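Local coordinates for protein ferritin light chain (Trichoplusia ni, PDB 1Z6O) that stores iron in secreted insect ferritin, where the light chain probably facilitates nucleation of the ferrihydrite core beside the iron-oxidising heavy chain, at residues Gly35-Leu41 / Tyr142-Ala147; His93-Arg97 / Asp156-Tyr162. One frame throughout, in Å; residues are numbered along the deposited sequence.

Contact 1: Gly35-Leu41 / Tyr142-Ala147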
# COMPACT_ATOMS: atom_id res chain seq x y z
N GLY A 35 62.74 11.60 -12.60
CA GLY A 35 62.38 11.76 -11.20
C GLY A 35 62.16 10.49 -10.40
O GLY A 35 62.39 9.38 -10.88
N ASN A 36 61.69 10.67 -9.18
CA ASN A 36 61.47 9.56 -8.27
C ASN A 36 60.00 9.31 -7.95
O ASN A 36 59.71 8.55 -7.03
CB ASN A 36 62.19 9.83 -6.95
CG ASN A 36 63.68 10.04 -7.14
OD1 ASN A 36 64.35 9.23 -7.78
ND2 ASN A 36 64.20 11.12 -6.56
N VAL A 37 59.09 9.93 -8.68
CA VAL A 37 57.69 9.76 -8.34
C VAL A 37 57.22 8.31 -8.39
O VAL A 37 56.55 7.85 -7.47
CB VAL A 37 56.76 10.64 -9.22
CG1 VAL A 37 56.78 10.17 -10.65
CG2 VAL A 37 55.33 10.55 -8.69
N ALA A 38 57.59 7.57 -9.43
CA ALA A 38 57.14 6.19 -9.55
C ALA A 38 57.65 5.30 -8.43
O ALA A 38 56.90 4.52 -7.85
CB ALA A 38 57.54 5.62 -10.92
N THR A 39 58.94 5.42 -8.10
CA THR A 39 59.46 4.58 -7.02
C THR A 39 58.94 5.05 -5.67
O THR A 39 58.70 4.23 -4.78
CB THR A 39 61.02 4.57 -7.01
OG1 THR A 39 61.50 5.91 -6.97
CG2 THR A 39 61.56 3.89 -8.27
N GLU A 40 58.74 6.36 -5.50
CA GLU A 40 58.21 6.85 -4.22
C GLU A 40 56.78 6.34 -3.99
O GLU A 40 56.40 6.04 -2.86
CB GLU A 40 58.21 8.38 -4.17
CG GLU A 40 59.60 8.98 -4.02
CD GLU A 40 60.26 8.58 -2.71
OE1 GLU A 40 61.51 8.42 -2.71
OE2 GLU A 40 59.56 8.45 -1.68
N LEU A 41 55.99 6.24 -5.05
CA LEU A 41 54.62 5.75 -4.89
C LEU A 41 54.66 4.28 -4.44
O LEU A 41 53.88 3.86 -3.58
CB LEU A 41 53.84 5.88 -6.20
CG LEU A 41 52.33 5.68 -6.05
CD1 LEU A 41 51.75 6.78 -5.12
CD2 LEU A 41 51.65 5.72 -7.42
N TYR A 142 55.70 15.13 0.13
CA TYR A 142 56.97 14.90 -0.57
C TYR A 142 56.75 14.35 -1.99
O TYR A 142 57.33 14.83 -2.96
CB TYR A 142 57.81 13.93 0.25
CG TYR A 142 59.14 13.60 -0.37
CD1 TYR A 142 60.19 14.52 -0.35
CD2 TYR A 142 59.36 12.38 -0.99
CE1 TYR A 142 61.42 14.23 -0.92
CE2 TYR A 142 60.58 12.07 -1.57
CZ TYR A 142 61.61 13.00 -1.54
OH TYR A 142 62.83 12.70 -2.10
N ILE A 143 55.92 13.33 -2.12
CA ILE A 143 55.66 12.74 -3.43
C ILE A 143 54.97 13.77 -4.34
O ILE A 143 55.26 13.86 -5.54
CB ILE A 143 54.78 11.48 -3.30
CG1 ILE A 143 55.50 10.45 -2.43
CG2 ILE A 143 54.49 10.88 -4.69
CD1 ILE A 143 54.63 9.23 -2.09
N HIS A 144 54.06 14.54 -3.76
CA HIS A 144 53.33 15.57 -4.49
C HIS A 144 54.34 16.60 -5.05
O HIS A 144 54.26 17.01 -6.21
CB HIS A 144 52.33 16.24 -3.55
CG HIS A 144 51.41 17.22 -4.21
ND1 HIS A 144 51.81 18.48 -4.59
CD2 HIS A 144 50.09 17.13 -4.54
CE1 HIS A 144 50.79 19.13 -5.12
NE2 HIS A 144 49.73 18.33 -5.09
N ARG A 145 55.28 17.02 -4.21
CA ARG A 145 56.30 17.99 -4.64
C ARG A 145 57.21 17.39 -5.72
O ARG A 145 57.63 18.06 -6.67
CB ARG A 145 57.13 18.42 -3.42
CG ARG A 145 58.06 19.57 -3.74
CD ARG A 145 58.85 20.08 -2.53
NE ARG A 145 59.68 21.19 -2.98
CZ ARG A 145 59.97 22.26 -2.27
NH1 ARG A 145 59.51 22.40 -1.03
NH2 ARG A 145 60.71 23.22 -2.81
N GLU A 146 57.53 16.11 -5.57
CA GLU A 146 58.37 15.43 -6.55
C GLU A 146 57.64 15.36 -7.90
O GLU A 146 58.25 15.44 -8.96
CB GLU A 146 58.69 14.02 -6.04
CG GLU A 146 59.62 13.20 -6.90
CD GLU A 146 61.02 13.81 -7.00
OE1 GLU A 146 61.48 14.46 -6.03
OE2 GLU A 146 61.65 13.61 -8.07
N ALA A 147 56.32 15.22 -7.86
CA ALA A 147 55.54 15.12 -9.09
C ALA A 147 55.29 16.44 -9.83
O ALA A 147 55.07 16.44 -11.03
CB ALA A 147 54.16 14.49 -8.78
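E146 OE2 accepts the backbone N-H of N36 at 3.1 Å between N36 N and E146 OE2. The bond is fairly straight, but the donor sits above the carboxylate plane. This contact lies in the four-helix bundle of the ferritin fold. It joins the first turn of helix 37-61 to the end of helix 122-148, and the two short helical segments run nearly antiparallel, at 163°. N36 holds the N-cap position of helix 37-61, though its side chain makes no capping bond; E146 of helix 122-148 takes its backbone N-H. E146 CG stands anti to the backbone N (chi1 -176°), and the bend at chi2 turns the carboxylate to N36. The other oxygen, OE1, has a weak hydrogen bond from N150. G35 CA lies 3.7 Å from E146 OE2. Replacing E146 by an alanine would probably leave the N36 N-H without this acceptor and the start of helix 37-61 less firmly held. Further along, the packing is apolar. V37 CG2 touches both I143 CG2 and A147 CB, each at 4.1 Å, and the V37 and I143 side chains cross at about a right angle. I143 CG1 meets E40 CB at 3.8 Å, while I143 CD1 comes to the backbone oxygen of E40. The E40 carboxylate is held by S107 and T108, and T108 also bonds the Y142 hydroxyl. The carboxylate carbon itself, E40 CD, meets the edge of the Y142 ring, 3.7 Å from CE2, with the two planes 82° apart.

Contact 2: His93-Arg97 / Asp156-Tyr162; sequences HVTKR and DPEIAQY. With CA (calcium ion), chain Z.
H93 and Y162 lay their rings face to face. The centroids are 3.7 Å apart and the planes only 9° from parallel. The two side chains run past each other in opposite directions, joining the end of helix 70-96 to the start of helix 157-190 in the ferritin bundle. The H93 ring reaches across to helix 157-190 because chi1, at -159°, sends CG to the side opposite the backbone N. Its edge then meets E158. H93 NE2 donates to the syn lone pair of E158 OE2 at 2.8 Å, with ring and carboxylate nearly coplanar. I159 CD1 touches another part of the same edge, 3.8 Å from H93 CD2. R97 comes to the E158 carboxylate quite differently, with its guanidinium plane almost perpendicular to it. R97 NH1 bonds E158 OE2 at 2.9 Å on the anti side, tilted out of the carboxylate plane, so this one oxygen takes two donors. R97 bends at chi2 and chi3, and its guanidinium grips D156 end-on. Here R97 NH1 reaches D156 OD1 at 3.0 Å and R97 NH2 reaches D156 OD2 at 2.9 Å. D156 is also the N-cap of helix 157-190, since OD1 accepts from I159 N at 3.0 Å. A water bridges K96 NZ and E158 OE1. Beyond the contact, Y28 makes a cation-pi contact with R97, and D89 bonds the Y162 hydroxyl. Q161, next to Y162 in the chain, directs OE1 to a calcium ion shared with E164 and with neighbouring light chains. R97, D156 and E158 thus form a buried salt-bridge network, in which the arginine's charge is likely to stabilise both carboxylates as anions.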
# COMPACT_ATOMS: atom_id res chain seq x y z
N HIS A 93 47.07 1.71 -8.25
CA HIS A 93 47.38 2.94 -8.97
C HIS A 93 48.72 2.83 -9.70
O HIS A 93 48.88 3.30 -10.83
CB HIS A 93 47.43 4.15 -8.03
CG HIS A 93 47.23 5.45 -8.73
ND1 HIS A 93 45.99 5.99 -8.97
CD2 HIS A 93 48.12 6.28 -9.34
CE1 HIS A 93 46.11 7.08 -9.70
NE2 HIS A 93 47.39 7.28 -9.94
N VAL A 94 49.69 2.21 -9.04
CA VAL A 94 51.02 1.98 -9.62
C VAL A 94 50.86 1.20 -10.94
O VAL A 94 51.46 1.55 -11.97
CB VAL A 94 51.91 1.15 -8.62
CG1 VAL A 94 53.12 0.53 -9.34
CG2 VAL A 94 52.38 2.06 -7.47
N THR A 95 50.04 0.15 -10.93
CA THR A 95 49.85 -0.63 -12.15
C THR A 95 48.96 0.08 -13.16
O THR A 95 49.11 -0.11 -14.37
CB THR A 95 49.28 -2.04 -11.86
OG1 THR A 95 48.02 -1.92 -11.17
CG2 THR A 95 50.26 -2.83 -11.00
N LYS A 96 48.02 0.89 -12.68
CA LYS A 96 47.17 1.65 -13.60
C LYS A 96 48.04 2.57 -14.47
O LYS A 96 47.77 2.76 -15.66
CB LYS A 96 46.16 2.51 -12.82
CG LYS A 96 45.34 3.42 -13.74
CD LYS A 96 44.08 3.99 -13.06
CE LYS A 96 44.43 4.94 -11.94
NZ LYS A 96 43.18 5.48 -11.30
N ARG A 97 49.09 3.13 -13.87
CA ARG A 97 49.99 4.03 -14.60
C ARG A 97 51.09 3.31 -15.38
O ARG A 97 52.04 3.93 -15.85
CB ARG A 97 50.60 5.07 -13.63
CG ARG A 97 49.56 6.05 -13.03
CD ARG A 97 48.83 6.87 -14.12
NE ARG A 97 49.77 7.56 -15.01
CZ ARG A 97 50.37 8.71 -14.73
NH1 ARG A 97 50.14 9.35 -13.58
NH2 ARG A 97 51.23 9.23 -15.60
N ASP A 156 53.68 15.60 -13.28
CA ASP A 156 52.62 14.60 -13.32
C ASP A 156 51.46 15.00 -12.41
O ASP A 156 51.40 14.63 -11.23
CB ASP A 156 53.15 13.23 -12.92
CG ASP A 156 52.25 12.12 -13.42
OD1 ASP A 156 51.05 12.13 -13.07
OD2 ASP A 156 52.73 11.24 -14.18
N PRO A 157 50.52 15.78 -12.95
CA PRO A 157 49.38 16.22 -12.15
C PRO A 157 48.37 15.11 -11.87
O PRO A 157 47.48 15.29 -11.05
CB PRO A 157 48.79 17.37 -12.98
CG PRO A 157 49.14 16.99 -14.39
CD PRO A 157 50.54 16.41 -14.29
N GLU A 158 48.51 13.97 -12.55
CA GLU A 158 47.60 12.85 -12.28
C GLU A 158 47.96 12.30 -10.90
O GLU A 158 47.08 12.06 -10.07
CB GLU A 158 47.73 11.76 -13.35
CG GLU A 158 46.59 10.72 -13.32
CD GLU A 158 46.70 9.69 -12.19
OE1 GLU A 158 45.64 9.27 -11.67
OE2 GLU A 158 47.83 9.27 -11.82
N ILE A 159 49.25 12.12 -10.65
CA ILE A 159 49.69 11.65 -9.33
C ILE A 159 49.35 12.72 -8.28
O ILE A 159 48.91 12.41 -7.17
CB ILE A 159 51.22 11.40 -9.29
CG1 ILE A 159 51.59 10.21 -10.19
CG2 ILE A 159 51.67 11.15 -7.84
CD1 ILE A 159 50.87 8.90 -9.83
N ALA A 160 49.57 13.99 -8.62
CA ALA A 160 49.26 15.07 -7.67
C ALA A 160 47.78 15.07 -7.26
O ALA A 160 47.46 15.15 -6.07
CB ALA A 160 49.65 16.43 -8.27
N GLN A 161 46.88 14.98 -8.24
CA GLN A 161 45.44 15.00 -7.95
C GLN A 161 45.03 13.73 -7.18
O GLN A 161 44.18 13.78 -6.30
CB GLN A 161 44.63 15.12 -9.25
CG GLN A 161 43.12 14.86 -9.09
CD GLN A 161 42.31 16.02 -8.47
OE1 GLN A 161 42.84 16.93 -7.83
NE2 GLN A 161 41.00 15.96 -8.67
N TYR A 162 45.64 12.60 -7.53
CA TYR A 162 45.35 11.34 -6.82
C TYR A 162 45.71 11.51 -5.33
O TYR A 162 44.93 11.16 -4.45
CB TYR A 162 46.17 10.20 -7.44
CG TYR A 162 46.16 8.90 -6.64
CD1 TYR A 162 44.96 8.23 -6.37
CD2 TYR A 162 47.35 8.34 -6.19
CE1 TYR A 162 44.96 7.01 -5.66
CE2 TYR A 162 47.35 7.12 -5.49
CZ TYR A 162 46.16 6.47 -5.24
OH TYR A 162 46.19 5.28 -4.54
CA CA Z . 43.16 19.30 -6.99
O HOH W 1 43.26 8.39 -12.07

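Overall arrangement
Contacts 1 and 2 have centres 10 Å apart and join all four long helices of the bundle at one end. Their segments alternate along the chain. They meet directly: the backbone oxygen of A147 lies 2.8 Å from D156 N, a probable hydrogen bond across the turn between helices 122-148 and 157-190. Apolar packing continues from one to the other, with V37 CG2 3.8 Å from I159 CG2 and L41 CD2 3.7 Å from V94 CG2. Contact 2 includes Q161, whose OE1 binds calcium at 2.5 Å. A different calcium ion lies about 9 Å from the A147 side chain of contact 1. The Y162 side chain is about 11 Å from a ferric ion.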